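ABC transporter ATP-binding protein (Sulfolobus tokodaii, PDB 2PJZ) probably binds and hydrolyses ATP as the nucleotide-binding subunit of an ABC transporter, perhaps one that carries cobalt. Local coordinates at residues A[95-98]-A[99-103]; A[168-171]-A[172-176]. All blocks are in the same frame, centred on the assembly; numbering follows the deposited sequence. Where two conformers were deposited one is given.

Contact 1 (A[95-98]-A[99-103])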
loop_
_atom_site.group_PDB
_atom_site.type_symbol
_atom_site.label_atom_id
_atom_site.label_comp_id
_atom_site.label_asym_id
_atom_site.label_seq_id
_atom_site.Cartn_x
_atom_site.Cartn_y
_atom_site.Cartn_z
ATOM N N TYR A 95 -7.230 11.071 -20.422
ATOM C CA TYR A 95 -8.268 12.104 -20.564
ATOM C C TYR A 95 -9.295 12.132 -19.414
ATOM O O TYR A 95 -9.602 13.208 -18.884
ATOM C CB TYR A 95 -9.016 11.983 -21.909
ATOM C CG TYR A 95 -8.264 12.528 -23.091
ATOM C CD1 TYR A 95 -7.921 11.702 -24.156
ATOM C CD2 TYR A 95 -7.913 13.883 -23.163
ATOM C CE1 TYR A 95 -7.229 12.208 -25.282
ATOM C CE2 TYR A 95 -7.221 14.399 -24.273
ATOM C CZ TYR A 95 -6.897 13.548 -25.323
ATOM O OH TYR A 95 -6.229 14.036 -26.417
ATOM N N LEU A 96 -9.830 10.973 -19.034
ATOM C CA LEU A 96 -10.738 10.934 -17.871
ATOM C C LEU A 96 -10.081 11.491 -16.605
ATOM O O LEU A 96 -10.662 12.322 -15.905
ATOM C CB LEU A 96 -11.253 9.512 -17.607
ATOM C CG LEU A 96 -12.054 9.371 -16.297
ATOM C CD1 LEU A 96 -13.340 10.254 -16.244
ATOM C CD2 LEU A 96 -12.383 7.888 -16.006
ATOM N N TYR A 97 -8.860 11.047 -16.319
ATOM C CA TYR A 97 -8.189 11.448 -15.073
ATOM C C TYR A 97 -7.745 12.907 -15.045
ATOM O O TYR A 97 -7.659 13.510 -13.971
ATOM C CB TYR A 97 -7.096 10.438 -14.670
ATOM C CG TYR A 97 -7.759 9.341 -13.873
ATOM C CD1 TYR A 97 -8.503 8.347 -14.495
ATOM C CD2 TYR A 97 -7.735 9.368 -12.479
ATOM C CE1 TYR A 97 -9.194 7.387 -13.744
ATOM C CE2 TYR A 97 -8.404 8.406 -11.725
ATOM C CZ TYR A 97 -9.128 7.430 -12.358
ATOM O OH TYR A 97 -9.791 6.492 -11.599
ATOM N N GLU A 98 -7.517 13.491 -16.226
ATOM C CA GLU A 98 -7.271 14.937 -16.325
ATOM C C GLU A 98 -8.411 15.736 -15.692
ATOM O O GLU A 98 -8.171 16.745 -15.031
ATOM C CB GLU A 98 -7.096 15.375 -17.790
ATOM C CG GLU A 98 -5.782 14.923 -18.446
ATOM C CD GLU A 98 -5.705 15.351 -19.902
ATOM O OE1 GLU A 98 -6.058 16.522 -20.168
ATOM O OE2 GLU A 98 -5.302 14.532 -20.767
ATOM N N GLU A 99 -9.643 15.286 -15.901
ATOM C CA GLU A 99 -10.821 15.933 -15.302
ATOM C C GLU A 99 -11.165 15.428 -13.898
ATOM O O GLU A 99 -11.434 16.225 -12.996
ATOM C CB GLU A 99 -12.032 15.739 -16.210
ATOM C CG GLU A 99 -11.859 16.421 -17.556
ATOM C CD GLU A 99 -11.524 17.890 -17.385
ATOM O OE1 GLU A 99 -12.316 18.610 -16.720
ATOM O OE2 GLU A 99 -10.464 18.315 -17.895
ATOM N N LEU A 100 -11.146 14.109 -13.727
ATOM C CA LEU A 100 -11.577 13.472 -12.477
ATOM C C LEU A 100 -10.675 13.825 -11.308
ATOM O O LEU A 100 -11.161 14.052 -10.199
ATOM C CB LEU A 100 -11.653 11.951 -12.674
ATOM C CG LEU A 100 -12.303 11.094 -11.567
ATOM C CD1 LEU A 100 -13.799 11.436 -11.413
ATOM C CD2 LEU A 100 -12.108 9.604 -11.845
ATOM N N LYS A 101 -9.362 13.877 -11.560
ATOM C CA LYS A 101 -8.381 14.114 -10.508
ATOM C C LYS A 101 -7.479 15.306 -10.776
ATOM O O LYS A 101 -6.557 15.593 -9.988
ATOM C CB LYS A 101 -7.488 12.849 -10.328
ATOM C CG LYS A 101 -8.242 11.577 -9.867
ATOM C CD LYS A 101 -8.977 11.731 -8.505
ATOM C CE LYS A 101 -9.636 10.407 -8.113
ATOM N NZ LYS A 101 -10.310 10.486 -6.740
ATOM N N GLY A 102 -7.690 15.982 -11.901
ATOM C CA GLY A 102 -6.729 17.051 -12.283
ATOM C C GLY A 102 -5.369 16.502 -12.686
ATOM O O GLY A 102 -4.339 17.122 -12.432
ATOM N N LEU A 103 -5.353 15.319 -13.292
ATOM C CA LEU A 103 -4.090 14.747 -13.781
ATOM C C LEU A 103 -3.427 15.701 -14.801
ATOM O O LEU A 103 -4.107 16.271 -15.664
ATOM C CB LEU A 103 -4.305 13.349 -14.393
ATOM C CG LEU A 103 -3.103 12.594 -15.021
ATOM C CD1 LEU A 103 -3.347 11.088 -14.941
ATOM C CD2 LEU A 103 -2.955 13.031 -16.494
HETATM O O HOH W 1 -5.689 18.498 -15.792
#
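Tyr97 O takes two amides where helix 90-100 ends, Lys101 N at 3.0 Å and Leu103 N at the same distance, reaching it from opposite faces of its carbonyl plane. This is a helix C-terminus closed by a glycine in the left-handed region: Lys101 leaves helical geometry, and Gly102, at phi 69°, swings the chain back so that Leu103 N makes a nearly straight bond (166°). One residue earlier, Leu100 N still makes the regular helical bond to Leu96 O. The helix is one of the group that packs beside the nucleotide-binding core, consistent with the helical subdomain of ABC ATPases.

Among the side chains, the Tyr97 ring is the common surface. Methyl CD2 of Leu100 sits over one face in a CH-pi contact, 4.1 Å from the ring centroid and displaced toward the phenol end, where it meets CZ. Lys101 runs alongside the same ring, its CG 3.5 Å from Tyr97 CD2. A bend at chi2 (-59°) redirects the rest of that chain, and the ammonium ends among Tyr76 O, Tyr73 O and Asn72 OD1. The phenol OH of Tyr97 bonds to Ala83 O, which holds the far end of the ring. Leu103 tucks back under the turn, CD1 against Tyr97 CB at 3.8 Å, and its side chain goes on to Leu141 and Ala144 of helix 131-144. The Glu98 carboxylate salt-bridges Arg105, while a water links two backbone carbonyls, donating to Glu98 O at 3.1 Å and to Leu103 O at 2.7 Å.

Contact 2 (A[168-171]-A[172-176])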
loop_
_atom_site.group_PDB
_atom_site.type_symbol
_atom_site.label_atom_id
_atom_site.label_comp_id
_atom_site.label_asym_id
_atom_site.label_seq_id
_atom_site.Cartn_x
_atom_site.Cartn_y
_atom_site.Cartn_z
ATOM N N SER A 168 9.819 4.445 -7.529
ATOM C CA SER A 168 10.030 4.785 -6.125
ATOM C C SER A 168 10.366 6.263 -5.977
ATOM O O SER A 168 9.915 6.908 -5.043
ATOM C CB SER A 168 11.137 3.932 -5.509
ATOM O OG SER A 168 11.265 4.176 -4.122
ATOM N N ARG A 169 11.158 6.788 -6.907
ATOM C CA ARG A 169 11.503 8.207 -6.917
ATOM C C ARG A 169 10.223 9.044 -7.041
ATOM O O ARG A 169 10.051 10.030 -6.329
ATOM C CB ARG A 169 12.576 8.529 -8.001
ATOM C CG ARG A 169 13.999 7.994 -7.565
ATOM C CD ARG A 169 15.176 7.875 -8.640
ATOM N NE ARG A 169 16.311 7.126 -8.028
ATOM C CZ ARG A 169 16.932 6.045 -8.544
ATOM N NH1 ARG A 169 16.610 5.586 -9.753
ATOM N NH2 ARG A 169 17.910 5.434 -7.858
ATOM N N TYR A 170 9.292 8.616 -7.891
ATOM C CA TYR A 170 8.025 9.365 -8.042
ATOM C C TYR A 170 7.078 9.202 -6.846
ATOM O O TYR A 170 6.373 10.139 -6.466
ATOM C CB TYR A 170 7.327 8.954 -9.333
ATOM C CG TYR A 170 7.985 9.528 -10.562
ATOM C CD1 TYR A 170 8.066 10.906 -10.746
ATOM C CD2 TYR A 170 8.500 8.692 -11.550
ATOM C CE1 TYR A 170 8.665 11.440 -11.876
ATOM C CE2 TYR A 170 9.106 9.218 -12.688
ATOM C CZ TYR A 170 9.185 10.584 -12.840
ATOM O OH TYR A 170 9.776 11.090 -13.977
ATOM N N ILE A 171 7.045 7.992 -6.300
ATOM C CA ILE A 171 6.257 7.683 -5.099
ATOM C C ILE A 171 6.721 8.587 -3.964
ATOM O O ILE A 171 5.913 9.112 -3.203
ATOM C CB ILE A 171 6.366 6.150 -4.741
ATOM C CG1 ILE A 171 5.584 5.332 -5.773
ATOM C CG2 ILE A 171 5.896 5.855 -3.290
ATOM C CD1 ILE A 171 5.775 3.815 -5.706
ATOM N N LYS A 172 8.028 8.797 -3.858
ATOM C CA LYS A 172 8.564 9.604 -2.771
ATOM C C LYS A 172 8.335 11.099 -2.979
ATOM O O LYS A 172 8.140 11.845 -2.006
ATOM C CB LYS A 172 10.021 9.223 -2.481
ATOM C CG LYS A 172 10.133 7.732 -2.013
ATOM C CD LYS A 172 11.579 7.177 -2.087
ATOM C CE LYS A 172 12.444 7.621 -0.927
ATOM N NZ LYS A 172 13.775 6.904 -1.024
ATOM N N GLU A 173 8.306 11.519 -4.245
ATOM C CA GLU A 173 8.143 12.934 -4.591
ATOM C C GLU A 173 6.691 13.407 -4.578
ATOM O O GLU A 173 6.413 14.544 -4.166
ATOM C CB GLU A 173 8.778 13.231 -5.948
ATOM C CG GLU A 173 8.467 14.643 -6.462
ATOM C CD GLU A 173 9.242 15.008 -7.695
ATOM O OE1 GLU A 173 9.737 14.070 -8.381
ATOM O OE2 GLU A 173 9.349 16.237 -7.978
ATOM N N TYR A 174 5.773 12.539 -5.002
ATOM C CA TYR A 174 4.363 12.902 -5.123
ATOM C C TYR A 174 3.457 12.200 -4.083
ATOM O O TYR A 174 3.830 11.163 -3.491
ATOM C CB TYR A 174 3.894 12.657 -6.566
ATOM C CG TYR A 174 4.613 13.541 -7.560
ATOM C CD1 TYR A 174 4.262 14.883 -7.695
ATOM C CD2 TYR A 174 5.676 13.055 -8.331
ATOM C CE1 TYR A 174 4.927 15.716 -8.588
ATOM C CE2 TYR A 174 6.358 13.892 -9.245
ATOM C CZ TYR A 174 5.971 15.218 -9.359
ATOM O OH TYR A 174 6.608 16.075 -10.242
ATOM N N GLY A 175 2.290 12.784 -3.825
ATOM C CA GLY A 175 1.401 12.321 -2.734
ATOM C C GLY A 175 2.033 12.329 -1.338
ATOM O O GLY A 175 2.432 11.295 -0.834
ATOM N N LYS A 176 2.074 13.471 -0.670
ATOM C CA LYS A 176 2.737 13.511 0.617
ATOM C C LYS A 176 2.171 12.560 1.655
ATOM O O LYS A 176 2.946 12.000 2.434
ATOM C CB LYS A 176 2.765 14.931 1.192
ATOM C CG LYS A 176 3.531 15.010 2.536
ATOM C CD LYS A 176 3.705 16.441 3.032
ATOM C CE LYS A 176 2.505 16.904 3.824
ATOM N NZ LYS A 176 2.800 18.300 4.296
HETATM O O HOH W 2 13.938 6.424 -4.188
#
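Tyr170 lies side by side with Tyr174, one helical turn on, and the two phenols point the same way. Their rims meet rather than their faces: CE2 of Tyr174 comes in near the plane of the Tyr170 ring, 3.8 Å from its CD1. The pair marks the C-terminal end of helix 161-173, the crossover helix of a beta-alpha-beta unit running from strand 149-153 to strand 177-182 in the P-loop NTPase core. Both tyrosines face helix 105-114, Tyr170 on Met111 and Ala114, Tyr174 on Leu107.

The backbone here makes its last regular turn. Tyr174 N donates to Tyr170 O at 2.9 Å, just as its own residue drops out of helical geometry, and Glu173 N and Lys172 N bond one turn back to Arg169 O and Ser168 O. The Tyr174 ring stays close to the carbonyl that takes this last bond: with CG beside its backbone N (chi1 -64°), its edge atom CD2 lies 3.5 Å from Tyr170 O. Glu173 fills in next to it, resting CG over one face of the Tyr174 ring, 3.6 Å above the plane and toward the rim.

On another side of the helix, Lys172 folds back along the preceding turn, its CG 3.1 Å from Ser168 O. A bend at chi3 (79°) then turns the chain so that Lys172 NZ bonds to Leu190 O and to a water 3.2 Å away. Tyr174 leaves the helix with psi 158°, which swings its carbonyl back toward that of Ile171: the two acceptors, Ile171 O and Tyr174 O, stand 2.9 Å apart, an unfavourable pairing.

Going from the N terminus, the chain meets contact 1 first, at the C-terminal end of helix 90-100, and reaches contact 2 much later, at the end of helix 161-173; the two are in series, neither nested nor crossed. Each closes only a local turn: contact 1 leads on toward helix 105-114, contact 2 into strand 177-182. Their centres are about 19 Å apart and their nearest atoms about 10 Å, so they do not touch. What they share lies between them: helix 131-144 receives Leu103 from contact 1 and Tyr170 and Ile171 from contact 2, joining the helical group to the crossover helix of the mixed sheet, and helix 105-114 carries the two tyrosines of contact 2.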